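Local coordinates for protein amidase, hydantoinase/carbamoylase family (Burkholderia ambifaria, PDB 5TP4) that probably hydrolyses N-carbamoyl-L-amino acids to free amino acids, as a dimeric two-zinc amidase of the peptidase M20 family, at residues V204-T216 and R373-V385. Sequence-based numbering, arbitrary orientation.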
ATOM      1  N   VAL B 204     -18.913   2.825 -21.323  1.00 14.23           N
ATOM      2  CA  VAL B 204     -20.376   2.901 -21.374  1.00 12.80           C
ATOM      3  C   VAL B 204     -20.897   2.761 -22.799  1.00 15.63           C
ATOM      4  O   VAL B 204     -21.813   1.976 -23.069  1.00 15.18           O
ATOM      5  CB  VAL B 204     -20.873   4.217 -20.750  1.00 11.66           C
ATOM      6  CG1 VAL B 204     -22.379   4.332 -20.970  1.00 14.92           C
ATOM      7  CG2 VAL B 204     -20.504   4.270 -19.285  1.00 12.24           C
ATOM      8  N   LEU B 205     -20.371   3.562 -23.728  1.00 13.08           N
ATOM      9  CA  LEU B 205     -20.949   3.523 -25.066  1.00 10.51           C
ATOM     10  C   LEU B 205     -20.699   2.172 -25.725  1.00 12.41           C
ATOM     11  O   LEU B 205     -21.588   1.622 -26.390  1.00 16.53           O
ATOM     12  CB  LEU B 205     -20.374   4.657 -25.915  1.00 10.59           C
ATOM     13  CG  LEU B 205     -20.572   6.059 -25.330  1.00 13.05           C
ATOM     14  CD1 LEU B 205     -19.795   7.096 -26.181  1.00 11.28           C
ATOM     15  CD2 LEU B 205     -22.055   6.390 -25.296  1.00 14.10           C
ATOM     16  N   GLU B 206     -19.491   1.623 -25.552  1.00 13.01           N
ATOM     17  CA  GLU B 206     -19.189   0.329 -26.154  1.00 15.84           C
ATOM     18  C   GLU B 206     -20.065  -0.766 -25.556  1.00 20.05           C
ATOM     19  O   GLU B 206     -20.598  -1.609 -26.285  1.00 19.49           O
ATOM     20  CB  GLU B 206     -17.702   0.008 -25.975  1.00 19.91           C
ATOM     21  CG  GLU B 206     -17.172  -1.033 -26.949  1.00 32.90           C
ATOM     22  CD  GLU B 206     -17.228  -2.404 -26.374  1.00 41.16           C
ATOM     23  OE1 GLU B 206     -17.259  -2.509 -25.130  1.00 44.56           O
ATOM     24  OE2 GLU B 206     -17.252  -3.380 -27.155  1.00 46.25           O
ATOM     25  N   ALA B 207     -20.259  -0.738 -24.234  1.00 16.39           N
ATOM     26  CA  ALA B 207     -21.061  -1.757 -23.566  1.00 20.87           C
ATOM     27  C   ALA B 207     -22.526  -1.683 -23.973  1.00 21.40           C
ATOM     28  O   ALA B 207     -23.208  -2.712 -24.012  1.00 25.02           O
ATOM     29  CB  ALA B 207     -20.926  -1.613 -22.055  1.00 16.78           C
ATOM     30  N   ASN B 208     -23.030  -0.493 -24.265  1.00 20.08           N
ATOM     31  CA  ASN B 208     -24.428  -0.308 -24.642  1.00 18.06           C
ATOM     32  C   ASN B 208     -24.673  -0.357 -26.141  1.00 26.45           C
ATOM     33  O   ASN B 208     -25.830  -0.255 -26.561  1.00 26.21           O
ATOM     34  CB  ASN B 208     -24.934   1.036 -24.105  1.00 20.84           C
ATOM     35  CG  ASN B 208     -25.166   1.001 -22.624  1.00 27.89           C
ATOM     36  OD1 ASN B 208     -25.396  -0.067 -22.063  1.00 32.10           O
ATOM     37  ND2 ASN B 208     -25.115   2.162 -21.972  1.00 25.77           N
ATOM     38  N   GLY B 209     -23.633  -0.478 -26.960  1.00 22.35           N
ATOM     39  CA  GLY B 209     -23.857  -0.344 -28.384  1.00 21.07           C
ATOM     40  C   GLY B 209     -24.281   1.052 -28.787  1.00 21.56           C
ATOM     41  O   GLY B 209     -24.982   1.221 -29.786  1.00 23.26           O
ATOM     42  N   THR B 210     -23.865   2.069 -28.037  1.00 18.71           N
ATOM     43  CA  THR B 210     -24.226   3.437 -28.356  1.00 17.09           C
ATOM     44  C   THR B 210     -23.127   4.047 -29.204  1.00 15.09           C
ATOM     45  O   THR B 210     -21.962   4.037 -28.802  1.00 20.15           O
ATOM     46  CB  THR B 210     -24.392   4.274 -27.089  1.00 16.85           C
ATOM     47  OG1 THR B 210     -25.252   3.592 -26.175  1.00 18.19           O
ATOM     48  CG2 THR B 210     -24.984   5.598 -27.440  1.00 13.13           C
ATOM     49  N   THR B 211     -23.500   4.576 -30.364  1.00 11.30           N
ATOM     50  CA  THR B 211     -22.522   5.178 -31.263  1.00 15.15           C
ATOM     51  C   THR B 211     -22.092   6.569 -30.811  1.00 16.67           C
ATOM     52  O   THR B 211     -20.906   6.907 -30.892  1.00 10.36           O
ATOM     53  CB  THR B 211     -23.088   5.238 -32.676  1.00 16.98           C
ATOM     54  OG1 THR B 211     -23.365   3.901 -33.103  1.00 14.16           O
ATOM     55  CG2 THR B 211     -22.070   5.868 -33.641  1.00 16.45           C
ATOM     56  N   ILE B 212     -23.029   7.384 -30.337  1.00 11.08           N
ATOM     57  CA  ILE B 212     -22.789   8.803 -30.059  1.00 10.74           C
ATOM     58  C   ILE B 212     -23.012   9.090 -28.577  1.00 10.69           C
ATOM     59  O   ILE B 212     -24.128   8.940 -28.072  1.00 12.77           O
ATOM     60  CB  ILE B 212     -23.691   9.713 -30.902  1.00 11.33           C
ATOM     61  CG1 ILE B 212     -23.516   9.406 -32.407  1.00 11.43           C
ATOM     62  CG2 ILE B 212     -23.379  11.231 -30.574  1.00  9.95           C
ATOM     63  CD1 ILE B 212     -22.064   9.681 -32.935  1.00  9.98           C
ATOM     64  N   GLY B 213     -21.956   9.536 -27.892  1.00 10.86           N
ATOM     65  CA  GLY B 213     -22.136  10.065 -26.555  1.00 12.45           C
ATOM     66  C   GLY B 213     -22.381  11.560 -26.646  1.00 12.05           C
ATOM     67  O   GLY B 213     -21.529  12.303 -27.139  1.00 10.56           O
ATOM     68  N   ILE B 214     -23.561  12.000 -26.224  1.00  7.16           N
ATOM     69  CA  ILE B 214     -23.924  13.424 -26.167  1.00  7.36           C
ATOM     70  C   ILE B 214     -23.377  13.937 -24.838  1.00  9.06           C
ATOM     71  O   ILE B 214     -23.982  13.730 -23.789  1.00 10.41           O
ATOM     72  CB  ILE B 214     -25.436  13.625 -26.275  1.00  9.74           C
ATOM     73  CG1 ILE B 214     -25.973  13.080 -27.595  1.00 11.98           C
ATOM     74  CG2 ILE B 214     -25.790  15.131 -26.172  1.00 10.92           C
ATOM     75  CD1 ILE B 214     -27.456  12.718 -27.532  1.00 15.33           C
ATOM     76  N   VAL B 215     -22.216  14.596 -24.858  1.00  8.51           N
ATOM     77  CA  VAL B 215     -21.509  14.843 -23.600  1.00  6.68           C
ATOM     78  C   VAL B 215     -22.128  16.045 -22.906  1.00 11.33           C
ATOM     79  O   VAL B 215     -22.290  17.109 -23.511  1.00 11.94           O
ATOM     80  CB  VAL B 215     -19.999  15.044 -23.835  1.00  6.99           C
ATOM     81  CG1 VAL B 215     -19.306  15.075 -22.514  1.00  9.82           C
ATOM     82  CG2 VAL B 215     -19.414  13.909 -24.678  1.00  6.60           C
ATOM     83  N   THR B 216     -22.441  15.894 -21.618  1.00 11.65           N
ATOM     84  CA  THR B 216     -23.169  16.949 -20.927  1.00  9.79           C
ATOM     85  C   THR B 216     -22.270  17.923 -20.173  1.00 12.19           C
ATOM     86  O   THR B 216     -22.707  19.047 -19.889  1.00 10.97           O
ATOM     87  CB  THR B 216     -24.207  16.334 -19.971  1.00 12.45           C
ATOM     88  OG1 THR B 216     -23.566  15.521 -18.995  1.00 12.84           O
ATOM     89  CG2 THR B 216     -25.142  15.449 -20.747  1.00 19.54           C
ATOM     90  N   ARG B 373     -15.784  26.972 -19.702  1.00 10.63           N
ATOM     91  CA  ARG B 373     -15.916  28.007 -18.695  1.00 11.93           C
ATOM     92  C   ARG B 373     -15.884  29.402 -19.297  1.00 14.06           C
ATOM     93  O   ARG B 373     -16.194  30.364 -18.589  1.00 18.13           O
ATOM     94  CB  ARG B 373     -14.828  27.843 -17.644  1.00 15.02           C
ATOM     95  CG  ARG B 373     -14.991  26.525 -16.889  1.00 12.27           C
ATOM     96  CD  ARG B 373     -13.782  26.216 -15.998  1.00 14.97           C
ATOM     97  NE  ARG B 373     -13.961  24.906 -15.376  1.00 15.39           N
ATOM     98  CZ  ARG B 373     -12.966  24.109 -15.002  1.00 17.29           C
ATOM     99  NH1 ARG B 373     -11.700  24.501 -15.167  1.00 17.19           N
ATOM    100  NH2 ARG B 373     -13.243  22.921 -14.467  1.00 13.11           N
ATOM    101  N   ARG B 374     -15.567  29.519 -20.586  1.00 11.99           N
ATOM    102  CA  ARG B 374     -15.433  30.827 -21.219  1.00 14.42           C
ATOM    103  C   ARG B 374     -16.305  30.951 -22.461  1.00 14.99           C
ATOM    104  O   ARG B 374     -16.721  32.061 -22.794  1.00 15.09           O
ATOM    105  CB  ARG B 374     -13.966  31.094 -21.585  1.00 20.87           C
ATOM    106  CG  ARG B 374     -13.098  31.587 -20.426  1.00 33.02           C
ATOM    107  CD  ARG B 374     -13.392  33.053 -20.072  1.00 43.45           C
ATOM    108  NE  ARG B 374     -13.151  33.963 -21.197  1.00 53.09           N
ATOM    109  CZ  ARG B 374     -12.147  34.841 -21.274  1.00 55.43           C
ATOM    110  NH1 ARG B 374     -11.266  34.957 -20.286  1.00 51.78           N
ATOM    111  NH2 ARG B 374     -12.031  35.621 -22.345  1.00 56.58           N
ATOM    112  N   VAL B 375     -16.541  29.864 -23.195  1.00 10.69           N
ATOM    113  CA  VAL B 375     -17.299  29.967 -24.443  1.00 11.77           C
ATOM    114  C   VAL B 375     -18.259  28.789 -24.554  1.00 11.04           C
ATOM    115  O   VAL B 375     -18.053  27.737 -23.931  1.00 14.53           O
ATOM    116  CB  VAL B 375     -16.378  30.025 -25.674  1.00 20.53           C
ATOM    117  CG1 VAL B 375     -15.201  30.997 -25.460  1.00 29.40           C
ATOM    118  CG2 VAL B 375     -15.875  28.689 -25.986  1.00 15.30           C
ATOM    119  N   PRO B 376     -19.346  28.953 -25.320  1.00 10.16           N
ATOM    120  CA  PRO B 376     -20.284  27.834 -25.511  1.00  9.78           C
ATOM    121  C   PRO B 376     -19.594  26.621 -26.116  1.00  8.55           C
ATOM    122  O   PRO B 376     -18.955  26.708 -27.168  1.00 11.15           O
ATOM    123  CB  PRO B 376     -21.341  28.415 -26.455  1.00 14.73           C
ATOM    124  CG  PRO B 376     -21.283  29.866 -26.222  1.00 16.00           C
ATOM    125  CD  PRO B 376     -19.841  30.189 -25.966  1.00 13.63           C
ATOM    126  N   THR B 377     -19.744  25.479 -25.443  1.00  7.36           N
ATOM    127  CA  THR B 377     -18.955  24.285 -25.718  1.00  8.88           C
ATOM    128  C   THR B 377     -19.821  23.036 -25.740  1.00  9.04           C
ATOM    129  O   THR B 377     -20.793  22.925 -24.979  1.00  7.76           O
ATOM    130  CB  THR B 377     -17.838  24.132 -24.652  1.00 11.75           C
ATOM    131  OG1 THR B 377     -16.873  25.188 -24.830  1.00 10.04           O
ATOM    132  CG2 THR B 377     -17.117  22.779 -24.745  1.00 12.10           C
ATOM    133  N   ALA B 378     -19.463  22.089 -26.615  1.00  9.70           N
ATOM    134  CA  ALA B 378     -20.088  20.770 -26.581  1.00  8.74           C
ATOM    135  C   ALA B 378     -19.046  19.756 -27.001  1.00  8.08           C
ATOM    136  O   ALA B 378     -18.021  20.098 -27.610  1.00  9.40           O
ATOM    137  CB  ALA B 378     -21.320  20.648 -27.503  1.00  8.78           C
ATOM    138  N   MET B 379     -19.309  18.493 -26.666  1.00  8.39           N
ATOM    139  CA  MET B 379     -18.417  17.423 -27.110  1.00  7.81           C
ATOM    140  C   MET B 379     -19.200  16.282 -27.743  1.00  8.18           C
ATOM    141  O   MET B 379     -20.373  16.032 -27.415  1.00 11.07           O
ATOM    142  CB  MET B 379     -17.579  16.840 -25.965  1.00 10.39           C
ATOM    143  CG  MET B 379     -16.468  17.771 -25.432  1.00 10.70           C
ATOM    144  SD  MET B 379     -15.467  16.895 -24.176  1.00 10.76           S
ATOM    145  CE  MET B 379     -14.544  15.775 -25.209  1.00 10.64           C
ATOM    146  N   VAL B 380     -18.514  15.568 -28.645  1.00  9.09           N
ATOM    147  CA  VAL B 380     -19.023  14.330 -29.232  1.00  9.44           C
ATOM    148  C   VAL B 380     -18.131  13.209 -28.743  1.00  7.67           C
ATOM    149  O   VAL B 380     -16.944  13.181 -29.089  1.00  8.93           O
ATOM    150  CB  VAL B 380     -19.011  14.352 -30.772  1.00  7.73           C
ATOM    151  CG1 VAL B 380     -19.740  13.088 -31.312  1.00  8.17           C
ATOM    152  CG2 VAL B 380     -19.663  15.634 -31.341  1.00 10.56           C
ATOM    153  N   PHE B 381     -18.694  12.259 -27.976  1.00  9.29           N
ATOM    154  CA  PHE B 381     -17.958  11.036 -27.651  1.00  8.95           C
ATOM    155  C   PHE B 381     -18.298   9.918 -28.634  1.00 11.69           C
ATOM    156  O   PHE B 381     -19.448   9.791 -29.076  1.00 10.61           O
ATOM    157  CB  PHE B 381     -18.307  10.491 -26.264  1.00  9.03           C
ATOM    158  CG  PHE B 381     -17.513  11.065 -25.114  1.00  9.02           C
ATOM    159  CD1 PHE B 381     -16.467  11.932 -25.294  1.00 13.03           C
ATOM    160  CD2 PHE B 381     -17.875  10.702 -23.829  1.00  9.69           C
ATOM    161  CE1 PHE B 381     -15.758  12.435 -24.194  1.00 14.65           C
ATOM    162  CE2 PHE B 381     -17.189  11.197 -22.716  1.00 11.36           C
ATOM    163  CZ  PHE B 381     -16.133  12.056 -22.900  1.00  9.76           C
ATOM    164  N   ILE B 382     -17.301   9.084 -28.926  1.00 10.02           N
ATOM    165  CA  ILE B 382     -17.494   7.811 -29.626  1.00 11.38           C
ATOM    166  C   ILE B 382     -17.020   6.680 -28.719  1.00 12.30           C
ATOM    167  O   ILE B 382     -16.191   6.882 -27.816  1.00 10.51           O
ATOM    168  CB  ILE B 382     -16.770   7.781 -30.996  1.00 10.16           C
ATOM    169  CG1 ILE B 382     -15.241   7.934 -30.870  1.00  8.86           C
ATOM    170  CG2 ILE B 382     -17.364   8.843 -31.927  1.00 12.13           C
ATOM    171  CD1 ILE B 382     -14.487   7.516 -32.127  1.00 11.43           C
ATOM    172  N   PRO B 383     -17.519   5.463 -28.924  1.00 13.59           N
ATOM    173  CA  PRO B 383     -17.073   4.345 -28.083  1.00 10.95           C
ATOM    174  C   PRO B 383     -15.629   3.970 -28.366  1.00 15.45           C
ATOM    175  O   PRO B 383     -15.073   4.258 -29.427  1.00 15.09           O
ATOM    176  CB  PRO B 383     -18.021   3.196 -28.456  1.00 11.60           C
ATOM    177  CG  PRO B 383     -18.632   3.578 -29.706  1.00 15.81           C
ATOM    178  CD  PRO B 383     -18.538   5.045 -29.903  1.00 11.90           C
ATOM    179  N   CYS B 384     -15.017   3.315 -27.382  1.00 12.47           N
ATOM    180  CA  CYS B 384     -13.666   2.805 -27.543  1.00 19.36           C
ATOM    181  C   CYS B 384     -13.556   1.469 -26.837  1.00 23.50           C
ATOM    182  O   CYS B 384     -14.292   1.193 -25.891  1.00 26.98           O
ATOM    183  CB  CYS B 384     -12.615   3.781 -27.007  1.00 22.57           C
ATOM    184  SG  CYS B 384     -12.830   4.269 -25.255  1.00 24.12           S
ATOM    185  N   VAL B 385     -12.625   0.645 -27.310  1.00 23.32           N
ATOM    186  CA  VAL B 385     -12.452  -0.708 -26.772  1.00 36.70           C
ATOM    187  C   VAL B 385     -11.339  -0.719 -25.738  1.00 43.34           C
ATOM    188  O   VAL B 385     -10.360   0.010 -25.874  1.00 47.24           O
ATOM    189  CB  VAL B 385     -12.159  -1.723 -27.896  1.00 39.97           C
TER
HETATM  190  O   HOH W   1     -16.928   3.030 -24.898  1.00 13.67           O
HETATM  191  O   HOH W   2     -22.119  17.659 -26.152  1.00 11.80           O
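G213 and F381 form an antiparallel hydrogen-bonded pair between strands 212-216 and 377-382. G213 N donates to F381 O at 2.8 Å, from above the carbonyl plane. F381 N returns a bond to G213 O at 3.0 Å, in the carbonyl plane and on a lone pair. The bond from V215 N to M379 O is weak. Beside it water 2 bridges the backbones, giving a hydrogen to V215 O and accepting one from M379 N. At the other end water 1 accepts from E206 N and C384 N, linking helix 204-208 to the chain after the strand.

Apolar packing brings V215 and L205 onto F381. V215 CG2 sits over one face of the ring in a CH-pi contact, 3.6 Å from the ring centroid. With chi1 at -171°, this methyl lies anti to the carbonyl carbon, over the ring and against M379 CB. L205 CD1 reaches F381 CB at 3.7 Å, the two side chains running nearly perpendicular. G213 has no side chain, and its CA comes within 4.4 Å of F381 CA. On the other face of the sheet, I212 CG2 and V380 CG1 touch more loosely, at 4.2 Å.

P383 wedges against the helix and the turn after it. Its CB meets L205 CB at 3.8 Å, while CD lies 3.2 Å from T211 O, a buried carbonyl with no hydrogen-bond partner in the model. G209, with positive phi, leaves the helical conformation in a Schellman motif, turning the chain toward strand 212-216.

Strand 357-362 pairs in parallel with 212-216, and strand 193-199 with 377-382. The contact thus joins neighbouring strands in the central mixed sheet of the M20 catalytic domain. M379 lies close to the zinc ligand H198, so this part of the sheet adjoins the metal site.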